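Local coordinates for Pgp2 (Campylobacter jejuni subsp. jejuni, PDB 6XJ7), which is a peptidoglycan-hydrolysing LD-carboxypeptidase that determines helical cell shape, its accessory NTF2-like domain offering a pocket that binds peptidoglycan, at residues S259-Y264 / R272-L277; G88-P93 / F101-T106; F14-I19 / K175-A180; F204-E209 / K288-Q293. The protein carries 1 engineered substitution. All coordinates share one frame; numbering follows the deposited sequence.

Contact 1. Residues S259-Y264 / R272-L277; sequences SFYEDY and RGDAIL. Engineered in segment 272-277: A275 (natural residue Lys).
R272 meets the phenol of Y261 with the edge of its guanidinium: NH1 donates to Y261 OH over 2.9 Å, with the two planes turned 51° apart. Its chain, extended from CG to NE, also passes the hydroxyl with CG. At G273 the backbone exchanges two hydrogen bonds with E262, each residue donating its N-H to the other's carbonyl oxygen. The Y261 ring lies across this glycine, its CG anti to the backbone N (chi1 -165°) so that CE1 comes within 3.5 Å of G273 CA. D274 borders the same ring, OD1 lying in its plane 3.6 Å from CD1. The next hydrogen-bonded pair is A275 with F260. The CB of this engineered alanine sits over one face of the F260 ring, 3.9 Å from the centroid in a CH-pi contact, and 3.4 Å from E262 OE1. I276 pairs with S259 without hydrogen bonds, and L277 brings CG to the F260 ring edge, 4.0 Å from CE2. These are neighbouring strands of a hairpin. W189, W193 and L186 of helix 176-194 cover the face bearing F260, E262 and L277; strand 236-246 pairs with 259-264, while I276 bonds to the C-terminal Q293.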
# COMPACT_ATOMS: atom_id res chain seq x y z
N SER A 259 -3.31 -5.28 -2.12
CA SER A 259 -3.04 -6.34 -1.16
C SER A 259 -4.24 -7.28 -1.18
O SER A 259 -5.38 -6.85 -1.33
CB SER A 259 -2.80 -5.78 0.25
OG SER A 259 -4.00 -5.34 0.84
N PHE A 260 -3.96 -8.56 -1.08
CA PHE A 260 -4.99 -9.57 -1.21
C PHE A 260 -4.44 -10.86 -0.66
O PHE A 260 -3.22 -11.06 -0.56
CB PHE A 260 -5.46 -9.81 -2.66
CG PHE A 260 -4.35 -10.06 -3.64
CD1 PHE A 260 -4.12 -11.33 -4.15
CD2 PHE A 260 -3.52 -9.03 -4.05
CE1 PHE A 260 -3.10 -11.56 -5.06
CE2 PHE A 260 -2.49 -9.25 -4.95
CZ PHE A 260 -2.28 -10.53 -5.46
N TYR A 261 -5.35 -11.73 -0.33
CA TYR A 261 -4.99 -13.06 0.11
C TYR A 261 -4.96 -14.00 -1.10
O TYR A 261 -5.87 -14.00 -1.93
CB TYR A 261 -5.98 -13.54 1.16
CG TYR A 261 -5.47 -14.73 1.89
CD1 TYR A 261 -4.52 -14.60 2.89
CD2 TYR A 261 -5.90 -16.00 1.55
CE1 TYR A 261 -4.04 -15.72 3.58
CE2 TYR A 261 -5.43 -17.12 2.24
CZ TYR A 261 -4.51 -16.97 3.22
OH TYR A 261 -4.05 -18.09 3.88
N GLU A 262 -3.89 -14.77 -1.19
CA GLU A 262 -3.61 -15.64 -2.32
C GLU A 262 -3.71 -17.09 -1.85
O GLU A 262 -3.12 -17.45 -0.83
CB GLU A 262 -2.20 -15.35 -2.82
CG GLU A 262 -1.93 -15.46 -4.24
CD GLU A 262 -0.60 -14.81 -4.54
OE1 GLU A 262 -0.59 -13.79 -5.28
OE2 GLU A 262 0.41 -15.29 -3.98
N ASP A 263 -4.45 -17.89 -2.59
CA ASP A 263 -4.67 -19.29 -2.29
C ASP A 263 -4.42 -20.08 -3.57
O ASP A 263 -5.17 -19.95 -4.53
CB ASP A 263 -6.09 -19.50 -1.79
CG ASP A 263 -6.27 -20.82 -1.11
OD1 ASP A 263 -5.54 -21.77 -1.46
OD2 ASP A 263 -7.13 -20.88 -0.23
N TYR A 264 -3.36 -20.89 -3.56
CA TYR A 264 -2.78 -21.49 -4.75
C TYR A 264 -2.75 -23.00 -4.56
O TYR A 264 -2.20 -23.48 -3.56
CB TYR A 264 -1.37 -20.95 -4.96
CG TYR A 264 -0.59 -21.51 -6.12
CD1 TYR A 264 -0.53 -20.84 -7.33
CD2 TYR A 264 0.12 -22.70 -6.00
CE1 TYR A 264 0.19 -21.35 -8.40
CE2 TYR A 264 0.84 -23.22 -7.06
CZ TYR A 264 0.88 -22.54 -8.26
OH TYR A 264 1.60 -23.05 -9.32
N ARG A 272 -0.67 -20.66 0.60
CA ARG A 272 -1.61 -19.56 0.74
C ARG A 272 -1.02 -18.55 1.71
O ARG A 272 -0.23 -18.89 2.59
CB ARG A 272 -2.99 -20.01 1.21
CG ARG A 272 -3.05 -20.80 2.52
CD ARG A 272 -4.48 -21.35 2.72
NE ARG A 272 -4.62 -22.20 3.89
CZ ARG A 272 -4.82 -21.76 5.13
NH1 ARG A 272 -4.88 -20.46 5.39
NH2 ARG A 272 -4.95 -22.65 6.11
N GLY A 273 -1.35 -17.29 1.49
CA GLY A 273 -0.82 -16.26 2.37
C GLY A 273 -1.11 -14.88 1.83
O GLY A 273 -1.73 -14.72 0.77
N ASP A 274 -0.65 -13.89 2.59
CA ASP A 274 -0.85 -12.48 2.22
C ASP A 274 0.02 -12.15 1.03
O ASP A 274 1.23 -12.39 1.04
CB ASP A 274 -0.49 -11.55 3.37
CG ASP A 274 -1.31 -11.78 4.61
OD1 ASP A 274 -2.48 -12.15 4.49
OD2 ASP A 274 -0.77 -11.55 5.71
N ALA A 275 -0.60 -11.57 0.01
CA ALA A 275 0.11 -11.18 -1.19
C ALA A 275 -0.02 -9.67 -1.36
O ALA A 275 -0.95 -9.06 -0.84
CB ALA A 275 -0.45 -11.89 -2.43
N ILE A 276 0.92 -9.08 -2.09
CA ILE A 276 0.84 -7.66 -2.40
C ILE A 276 1.43 -7.42 -3.78
O ILE A 276 2.49 -7.97 -4.11
CB ILE A 276 1.59 -6.78 -1.38
CG1 ILE A 276 1.34 -7.20 0.06
CG2 ILE A 276 1.16 -5.30 -1.59
CD1 ILE A 276 2.21 -6.44 1.06
N LEU A 277 0.75 -6.61 -4.58
CA LEU A 277 1.34 -6.01 -5.76
C LEU A 277 1.45 -4.51 -5.53
O LEU A 277 0.48 -3.86 -5.14
CB LEU A 277 0.51 -6.25 -7.02
CG LEU A 277 0.26 -7.73 -7.37
CD1 LEU A 277 -0.63 -7.84 -8.58
CD2 LEU A 277 1.58 -8.40 -7.60

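Contact 2. Residues G88-P93 / F101-T106; sequences GRKFNP and FAFATT
F91 and A102 form a single antiparallel hydrogen-bonded bridge that ties the loop after strand 83-86 to the segment carrying the short strand 103-104, in the L,D-transpeptidase (YkuD) catalytic domain. Here the packing is tight. F91 N donates to A102 O and A102 N returns the bond to F91 O at 3.0 Å. With chi1 at 71°, CG of F91 stands between its own backbone N and carbonyl carbon, which folds the ring back along the partner chain: CE2 lies 3.8 Å from A102 CB, and the ring edge reaches the backbone at A104 N. P93 CG closes on the same methyl at 4.2 Å, and W123 of strand 123-125 touches P93, A102 and A104 and meets the F91 ring edge-to-face. The buried F103 ring belongs to this packed part too, edge-to-face with F153 and against A154 and V157. The A102 side chain is about 4 Å from that of H125, the predicted proton donor/acceptor, so the bridge lies directly beside the probable active site.

The solvent side is formed by K90, an exposed residue, over the partly exposed F101. The lysine bends at chi3 and lays its methylenes across the ring, CD standing 3.7 Å from the ring centroid and NZ 4.9 Å from it in a cation-pi contact. K90 CB also touches F103 CE1. At the other end G88 N donates to A104 O. Between that bond and the bridge a water joins the chains, donating to R89 O and accepting from A104 N at 2.9 Å.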
# COMPACT_ATOMS: atom_id res chain seq x y z
N GLY A 88 1.35 -0.44 12.95
CA GLY A 88 1.35 -1.44 13.99
C GLY A 88 0.69 -0.93 15.26
O GLY A 88 0.19 0.19 15.34
N ARG A 89 0.67 -1.80 16.28
CA ARG A 89 -0.08 -1.51 17.48
C ARG A 89 0.69 -0.57 18.40
O ARG A 89 1.92 -0.54 18.41
CB ARG A 89 -0.39 -2.82 18.23
CG ARG A 89 -1.43 -3.69 17.49
CD ARG A 89 -1.98 -4.86 18.33
NE ARG A 89 -1.23 -6.09 18.06
CZ ARG A 89 -1.45 -6.90 17.03
NH1 ARG A 89 -2.39 -6.63 16.14
NH2 ARG A 89 -0.70 -7.98 16.88
N LYS A 90 -0.07 0.18 19.20
CA LYS A 90 0.51 1.01 20.25
C LYS A 90 1.56 0.24 21.04
O LYS A 90 1.34 -0.90 21.45
CB LYS A 90 -0.59 1.50 21.19
CG LYS A 90 -0.08 2.34 22.37
CD LYS A 90 -1.23 3.06 23.07
CE LYS A 90 -2.05 2.14 23.93
NZ LYS A 90 -3.24 2.85 24.48
N PHE A 91 2.71 0.86 21.26
CA PHE A 91 3.72 0.22 22.06
C PHE A 91 4.48 1.28 22.84
O PHE A 91 4.32 2.48 22.63
CB PHE A 91 4.67 -0.63 21.21
CG PHE A 91 5.60 0.18 20.35
CD1 PHE A 91 6.91 0.36 20.71
CD2 PHE A 91 5.15 0.77 19.18
CE1 PHE A 91 7.76 1.12 19.95
CE2 PHE A 91 6.00 1.54 18.42
CZ PHE A 91 7.30 1.71 18.79
N ASN A 92 5.29 0.80 23.78
CA ASN A 92 6.04 1.66 24.67
C ASN A 92 7.49 1.59 24.25
O ASN A 92 8.18 0.60 24.55
CB ASN A 92 5.90 1.21 26.13
CG ASN A 92 6.90 1.88 27.02
OD1 ASN A 92 7.41 2.95 26.68
ND2 ASN A 92 7.21 1.26 28.16
N PRO A 93 8.02 2.60 23.55
CA PRO A 93 9.43 2.56 23.16
C PRO A 93 10.39 2.63 24.33
O PRO A 93 11.58 2.35 24.15
CB PRO A 93 9.57 3.78 22.24
CG PRO A 93 8.45 4.68 22.62
CD PRO A 93 7.34 3.83 23.07
N PHE A 101 3.60 7.09 24.09
CA PHE A 101 3.70 5.80 23.41
C PHE A 101 3.91 6.10 21.93
O PHE A 101 3.96 7.26 21.51
CB PHE A 101 2.46 4.95 23.63
CG PHE A 101 1.19 5.73 23.59
CD1 PHE A 101 0.63 6.12 22.39
CD2 PHE A 101 0.55 6.09 24.78
CE1 PHE A 101 -0.54 6.85 22.35
CE2 PHE A 101 -0.64 6.82 24.74
CZ PHE A 101 -1.18 7.20 23.52
N ALA A 102 3.99 5.05 21.12
CA ALA A 102 4.27 5.22 19.70
C ALA A 102 3.58 4.12 18.90
O ALA A 102 3.08 3.13 19.44
CB ALA A 102 5.78 5.22 19.43
N PHE A 103 3.57 4.32 17.58
CA PHE A 103 2.99 3.37 16.64
C PHE A 103 3.94 3.26 15.47
O PHE A 103 4.34 4.29 14.92
CB PHE A 103 1.63 3.86 16.14
CG PHE A 103 0.68 4.24 17.22
CD1 PHE A 103 -0.35 3.39 17.58
CD2 PHE A 103 0.78 5.46 17.86
CE1 PHE A 103 -1.23 3.73 18.56
CE2 PHE A 103 -0.11 5.81 18.85
CZ PHE A 103 -1.12 4.93 19.20
N ALA A 104 4.29 2.04 15.06
CA ALA A 104 5.30 1.85 14.03
C ALA A 104 4.64 1.72 12.67
O ALA A 104 3.72 0.92 12.49
CB ALA A 104 6.16 0.62 14.35
N THR A 105 5.08 2.53 11.70
CA THR A 105 4.68 2.24 10.34
C THR A 105 5.57 1.13 9.78
O THR A 105 6.63 0.82 10.32
CB THR A 105 4.79 3.47 9.41
OG1 THR A 105 6.15 3.67 9.03
CG2 THR A 105 4.26 4.72 10.08
N THR A 106 5.19 0.60 8.62
CA THR A 106 5.91 -0.53 8.03
C THR A 106 7.01 -0.12 7.08
O THR A 106 7.48 -0.96 6.30
CB THR A 106 4.93 -1.46 7.30
OG1 THR A 106 4.16 -0.70 6.38
CG2 THR A 106 4.04 -2.13 8.29
O HOH W 1 3.76 -0.59 16.28

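Contact 3. Residues F14-I19 / K175-A180; sequences FWLSEI and KKDQIA
K176 leaves its helix with CG anti to the backbone N (chi1 -174°) and runs on fully extended, while L16 and I19 both set their first branch beside the backbone N (chi1 near -67°); together these torsions bring the lysine methylenes against the two apolar side chains. The motif is a helix-helix packing contact: helix 12-19 crosses the first turn of helix 176-194 steeply, the short segments making 124° with axes 8.8 Å apart. A180 marks the closest backbone approach. Its CB fits between L16 and W15, 3.7 Å from L16 CD2 and equally near W15 CB. L16 CD2 also touches K176 CG at 3.7 Å, so one methyl bridges two positions a turn apart on the partner helix. On the inner side I19 and I179 meet through methyl groups, I19 CD1 lying 3.8 Å from I179 CG2, with Y28 packed against both. Polar links frame this apolar patch: D177 forms a salt bridge with K12, and K176 NZ donates to G20 O just beyond the end of the first helix. On the way there K176 runs antiparallel to the I19 side chain, its CE coming within 3.9 Å of I19 CG2.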
# COMPACT_ATOMS: atom_id res chain seq x y z
N PHE A 14 -17.71 -4.92 -14.55
CA PHE A 14 -18.17 -5.61 -13.34
C PHE A 14 -17.70 -4.86 -12.11
O PHE A 14 -18.47 -4.60 -11.19
CB PHE A 14 -17.66 -7.04 -13.32
CG PHE A 14 -17.77 -7.68 -11.97
CD1 PHE A 14 -18.99 -8.18 -11.52
CD2 PHE A 14 -16.67 -7.75 -11.14
CE1 PHE A 14 -19.10 -8.74 -10.26
CE2 PHE A 14 -16.78 -8.31 -9.89
CZ PHE A 14 -18.00 -8.82 -9.46
N TRP A 15 -16.42 -4.48 -12.10
CA TRP A 15 -15.89 -3.82 -10.91
C TRP A 15 -16.50 -2.45 -10.72
O TRP A 15 -16.73 -2.04 -9.58
CB TRP A 15 -14.37 -3.78 -10.98
CG TRP A 15 -13.79 -5.11 -10.80
CD1 TRP A 15 -13.14 -5.86 -11.74
CD2 TRP A 15 -13.83 -5.90 -9.62
NE1 TRP A 15 -12.76 -7.07 -11.20
CE2 TRP A 15 -13.15 -7.10 -9.89
CE3 TRP A 15 -14.34 -5.69 -8.34
CZ2 TRP A 15 -13.00 -8.10 -8.93
CZ3 TRP A 15 -14.18 -6.68 -7.39
CH2 TRP A 15 -13.52 -7.86 -7.69
N LEU A 16 -16.79 -1.74 -11.83
CA LEU A 16 -17.51 -0.47 -11.70
C LEU A 16 -18.86 -0.68 -11.03
O LEU A 16 -19.25 0.10 -10.16
CB LEU A 16 -17.70 0.20 -13.07
CG LEU A 16 -16.49 0.73 -13.81
CD1 LEU A 16 -16.89 1.10 -15.21
CD2 LEU A 16 -15.91 1.93 -13.10
N SER A 17 -19.59 -1.72 -11.43
CA SER A 17 -20.86 -2.02 -10.78
C SER A 17 -20.66 -2.37 -9.32
O SER A 17 -21.45 -1.95 -8.46
CB SER A 17 -21.56 -3.16 -11.50
OG SER A 17 -21.94 -2.76 -12.79
N GLU A 18 -19.64 -3.17 -9.02
CA GLU A 18 -19.41 -3.59 -7.64
C GLU A 18 -19.03 -2.41 -6.76
O GLU A 18 -19.50 -2.31 -5.61
CB GLU A 18 -18.30 -4.66 -7.59
CG GLU A 18 -18.75 -6.02 -7.97
CD GLU A 18 -19.80 -6.56 -7.01
OE1 GLU A 18 -19.53 -6.58 -5.80
OE2 GLU A 18 -20.91 -6.93 -7.48
N ILE A 19 -18.15 -1.54 -7.23
CA ILE A 19 -17.84 -0.34 -6.47
C ILE A 19 -19.09 0.50 -6.30
O ILE A 19 -19.32 1.07 -5.23
CB ILE A 19 -16.73 0.46 -7.16
CG1 ILE A 19 -15.43 -0.35 -7.12
CG2 ILE A 19 -16.56 1.82 -6.50
CD1 ILE A 19 -14.43 0.11 -8.16
N LYS A 175 -9.38 6.68 -8.07
CA LYS A 175 -10.47 6.94 -8.99
C LYS A 175 -11.16 5.63 -9.32
O LYS A 175 -10.50 4.61 -9.52
CB LYS A 175 -9.96 7.60 -10.26
CG LYS A 175 -9.14 8.88 -10.02
CD LYS A 175 -9.91 9.88 -9.17
CE LYS A 175 -9.18 11.23 -9.02
NZ LYS A 175 -10.01 12.15 -8.18
N LYS A 176 -12.49 5.67 -9.43
CA LYS A 176 -13.28 4.46 -9.64
C LYS A 176 -12.81 3.71 -10.88
O LYS A 176 -12.65 2.49 -10.86
CB LYS A 176 -14.75 4.85 -9.75
CG LYS A 176 -15.72 3.71 -9.84
CD LYS A 176 -17.16 4.23 -9.88
CE LYS A 176 -18.16 3.06 -9.80
NZ LYS A 176 -19.53 3.40 -10.27
N ASP A 177 -12.59 4.44 -11.98
CA ASP A 177 -12.17 3.81 -13.23
C ASP A 177 -10.83 3.11 -13.09
O ASP A 177 -10.61 2.06 -13.70
CB ASP A 177 -12.05 4.87 -14.33
CG ASP A 177 -13.34 5.10 -15.06
OD1 ASP A 177 -13.70 4.25 -15.89
OD2 ASP A 177 -14.00 6.12 -14.79
N GLN A 178 -9.91 3.73 -12.35
CA GLN A 178 -8.60 3.14 -12.14
C GLN A 178 -8.68 1.87 -11.30
O GLN A 178 -8.04 0.87 -11.61
CB GLN A 178 -7.69 4.16 -11.47
CG GLN A 178 -7.32 5.35 -12.41
CD GLN A 178 -6.50 6.40 -11.69
OE1 GLN A 178 -6.35 6.35 -10.47
NE2 GLN A 178 -5.97 7.37 -12.43
N ILE A 179 -9.45 1.91 -10.20
CA ILE A 179 -9.57 0.72 -9.37
C ILE A 179 -10.20 -0.41 -10.18
O ILE A 179 -9.78 -1.57 -10.09
CB ILE A 179 -10.40 1.03 -8.13
CG1 ILE A 179 -9.64 1.97 -7.19
CG2 ILE A 179 -10.76 -0.28 -7.42
CD1 ILE A 179 -10.38 2.29 -5.95
N ALA A 180 -11.25 -0.10 -10.93
CA ALA A 180 -11.95 -1.11 -11.70
C ALA A 180 -11.05 -1.73 -12.75
O ALA A 180 -11.06 -2.95 -12.94
CB ALA A 180 -13.19 -0.51 -12.35

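Contact 4. Residues F204-E209 / K288-Q293; sequences FYDEQE and KILAEQ
Y205 gives its phenol proton to E292 in a short bond, OH to OE1 2.6 Å, that reaches across a corner of the chain at L290. The carboxylate oxygen is met on its syn side, and the ring and carboxylate planes lie only 23° apart. E292 gets there as an extended chain with CG anti to its backbone N (chi1 173°). W189 NE1 is a second partner of the same hydroxyl, which helps fix the phenol's position. I289 runs along the Y205 ring, its CD1 over one face, 3.8 Å from the centroid. Two backbone bonds hold the segments together, I289 N to F204 O at 2.7 Å and D206 N to I289 O at 3.0 Å. On the outer side K288 NZ bonds to S203 O and adds a long, weak link to E207 OE1 (3.5 Å), part of a salt bridge. L290 CD2 packs on D206 CB at 3.7 Å, while a water joins L290 O to E209 O. D206 OD1 accepts from E209 N, an Asx motif, and its OD2 pairs with K280. L290 and A291, both opposite Y278, form a classic beta bulge at this bend in the curled antiparallel sheet of the NTF2-like domain.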
# COMPACT_ATOMS: atom_id res chain seq x y z
N PHE A 204 2.19 -8.02 -17.59
CA PHE A 204 1.70 -7.25 -16.46
C PHE A 204 2.81 -6.76 -15.54
O PHE A 204 2.52 -6.12 -14.52
CB PHE A 204 0.68 -8.08 -15.66
CG PHE A 204 -0.64 -8.18 -16.33
CD1 PHE A 204 -1.45 -7.07 -16.45
CD2 PHE A 204 -1.05 -9.37 -16.91
CE1 PHE A 204 -2.68 -7.14 -17.09
CE2 PHE A 204 -2.26 -9.45 -17.56
CZ PHE A 204 -3.08 -8.33 -17.65
N TYR A 205 4.06 -7.02 -15.88
CA TYR A 205 5.19 -6.55 -15.10
C TYR A 205 5.89 -5.43 -15.84
O TYR A 205 6.01 -5.46 -17.08
CB TYR A 205 6.17 -7.68 -14.82
CG TYR A 205 5.59 -8.74 -13.93
CD1 TYR A 205 4.78 -9.73 -14.47
CD2 TYR A 205 5.83 -8.76 -12.55
CE1 TYR A 205 4.22 -10.70 -13.66
CE2 TYR A 205 5.27 -9.73 -11.76
CZ TYR A 205 4.48 -10.70 -12.31
OH TYR A 205 3.92 -11.65 -11.51
N ASP A 206 6.36 -4.44 -15.09
CA ASP A 206 7.11 -3.34 -15.69
C ASP A 206 8.48 -3.86 -16.10
O ASP A 206 9.38 -4.07 -15.27
CB ASP A 206 7.23 -2.18 -14.71
CG ASP A 206 7.78 -0.92 -15.37
OD1 ASP A 206 8.74 -1.01 -16.13
OD2 ASP A 206 7.22 0.16 -15.10
N GLU A 207 8.68 -4.07 -17.40
CA GLU A 207 9.94 -4.66 -17.83
C GLU A 207 11.12 -3.78 -17.42
O GLU A 207 12.21 -4.29 -17.14
CB GLU A 207 9.94 -4.91 -19.35
CG GLU A 207 9.58 -3.72 -20.22
CD GLU A 207 8.08 -3.56 -20.52
OE1 GLU A 207 7.23 -3.85 -19.64
OE2 GLU A 207 7.77 -3.12 -21.64
N GLN A 208 10.90 -2.48 -17.35
CA GLN A 208 11.98 -1.56 -17.02
C GLN A 208 12.29 -1.54 -15.52
O GLN A 208 13.46 -1.51 -15.13
CB GLN A 208 11.63 -0.15 -17.47
CG GLN A 208 11.30 -0.02 -18.94
CD GLN A 208 12.53 -0.12 -19.82
OE1 GLN A 208 13.14 -1.18 -19.93
NE2 GLN A 208 12.91 0.99 -20.43
N GLU A 209 11.26 -1.56 -14.67
CA GLU A 209 11.42 -1.25 -13.25
C GLU A 209 11.06 -2.37 -12.28
O GLU A 209 11.39 -2.25 -11.09
CB GLU A 209 10.57 -0.02 -12.90
CG GLU A 209 10.96 1.22 -13.70
CD GLU A 209 12.44 1.61 -13.54
OE1 GLU A 209 13.06 1.28 -12.50
OE2 GLU A 209 12.98 2.25 -14.47
N LYS A 288 0.95 -2.40 -14.34
CA LYS A 288 2.33 -2.80 -14.52
C LYS A 288 2.91 -2.96 -13.13
O LYS A 288 3.01 -1.99 -12.37
CB LYS A 288 3.13 -1.77 -15.34
CG LYS A 288 2.78 -1.73 -16.82
CD LYS A 288 3.26 -2.97 -17.54
CE LYS A 288 3.14 -2.84 -19.04
NZ LYS A 288 3.76 -4.02 -19.70
N ILE A 289 3.26 -4.20 -12.80
CA ILE A 289 3.72 -4.56 -11.47
C ILE A 289 5.15 -4.10 -11.29
O ILE A 289 6.01 -4.33 -12.15
CB ILE A 289 3.62 -6.08 -11.25
CG1 ILE A 289 2.17 -6.54 -11.28
CG2 ILE A 289 4.29 -6.44 -9.96
CD1 ILE A 289 1.98 -8.05 -11.59
N LEU A 290 5.41 -3.46 -10.16
CA LEU A 290 6.71 -2.96 -9.77
C LEU A 290 7.36 -3.79 -8.68
O LEU A 290 8.59 -3.81 -8.57
CB LEU A 290 6.57 -1.52 -9.26
CG LEU A 290 5.90 -0.60 -10.28
CD1 LEU A 290 5.61 0.73 -9.64
CD2 LEU A 290 6.82 -0.45 -11.48
N ALA A 291 6.55 -4.39 -7.83
CA ALA A 291 7.04 -5.27 -6.79
C ALA A 291 5.91 -6.21 -6.44
O ALA A 291 4.74 -5.82 -6.45
CB ALA A 291 7.49 -4.51 -5.55
N GLU A 292 6.28 -7.45 -6.14
CA GLU A 292 5.29 -8.47 -5.87
C GLU A 292 5.69 -9.28 -4.65
O GLU A 292 6.81 -9.80 -4.61
CB GLU A 292 5.13 -9.42 -7.07
CG GLU A 292 4.21 -10.60 -6.75
CD GLU A 292 3.96 -11.50 -7.95
OE1 GLU A 292 4.51 -11.22 -9.03
OE2 GLU A 292 3.22 -12.48 -7.79
N GLN A 293 4.77 -9.38 -3.69
CA GLN A 293 4.85 -10.36 -2.62
C GLN A 293 3.89 -11.50 -2.96
O GLN A 293 2.69 -11.30 -3.17
CB GLN A 293 4.49 -9.74 -1.28
CG GLN A 293 4.47 -10.71 -0.12
CD GLN A 293 4.27 -10.01 1.20
OE1 GLN A 293 5.11 -9.21 1.61
NE2 GLN A 293 3.16 -10.27 1.85
OXT GLN A 293 4.31 -12.66 -3.06
O HOH W 2 10.46 -1.98 -8.72

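Overall arrangement
Along the chain, contact 3 opens first and closes at 175-180, enclosing contact 2; contact 4 then opens at 204-209 and encloses the hairpin of contact 1. Contacts 1 and 4, with centres 16 Å apart, share the curled antiparallel sheet of the NTF2-like domain and touch directly, Q293 bonding to D274 and I276. Contact 3 packs helix 12-19 on the start of helix 176-194, whose later residues cover contacts 1 and 4, so the N-terminal helix joins the same body. Contact 2 lies in the catalytic domain near the predicted active site, its centre about 34 Å from that of contact 3. The two domains pack against each other, helix 110-114 touching the C-terminal end of contact 4.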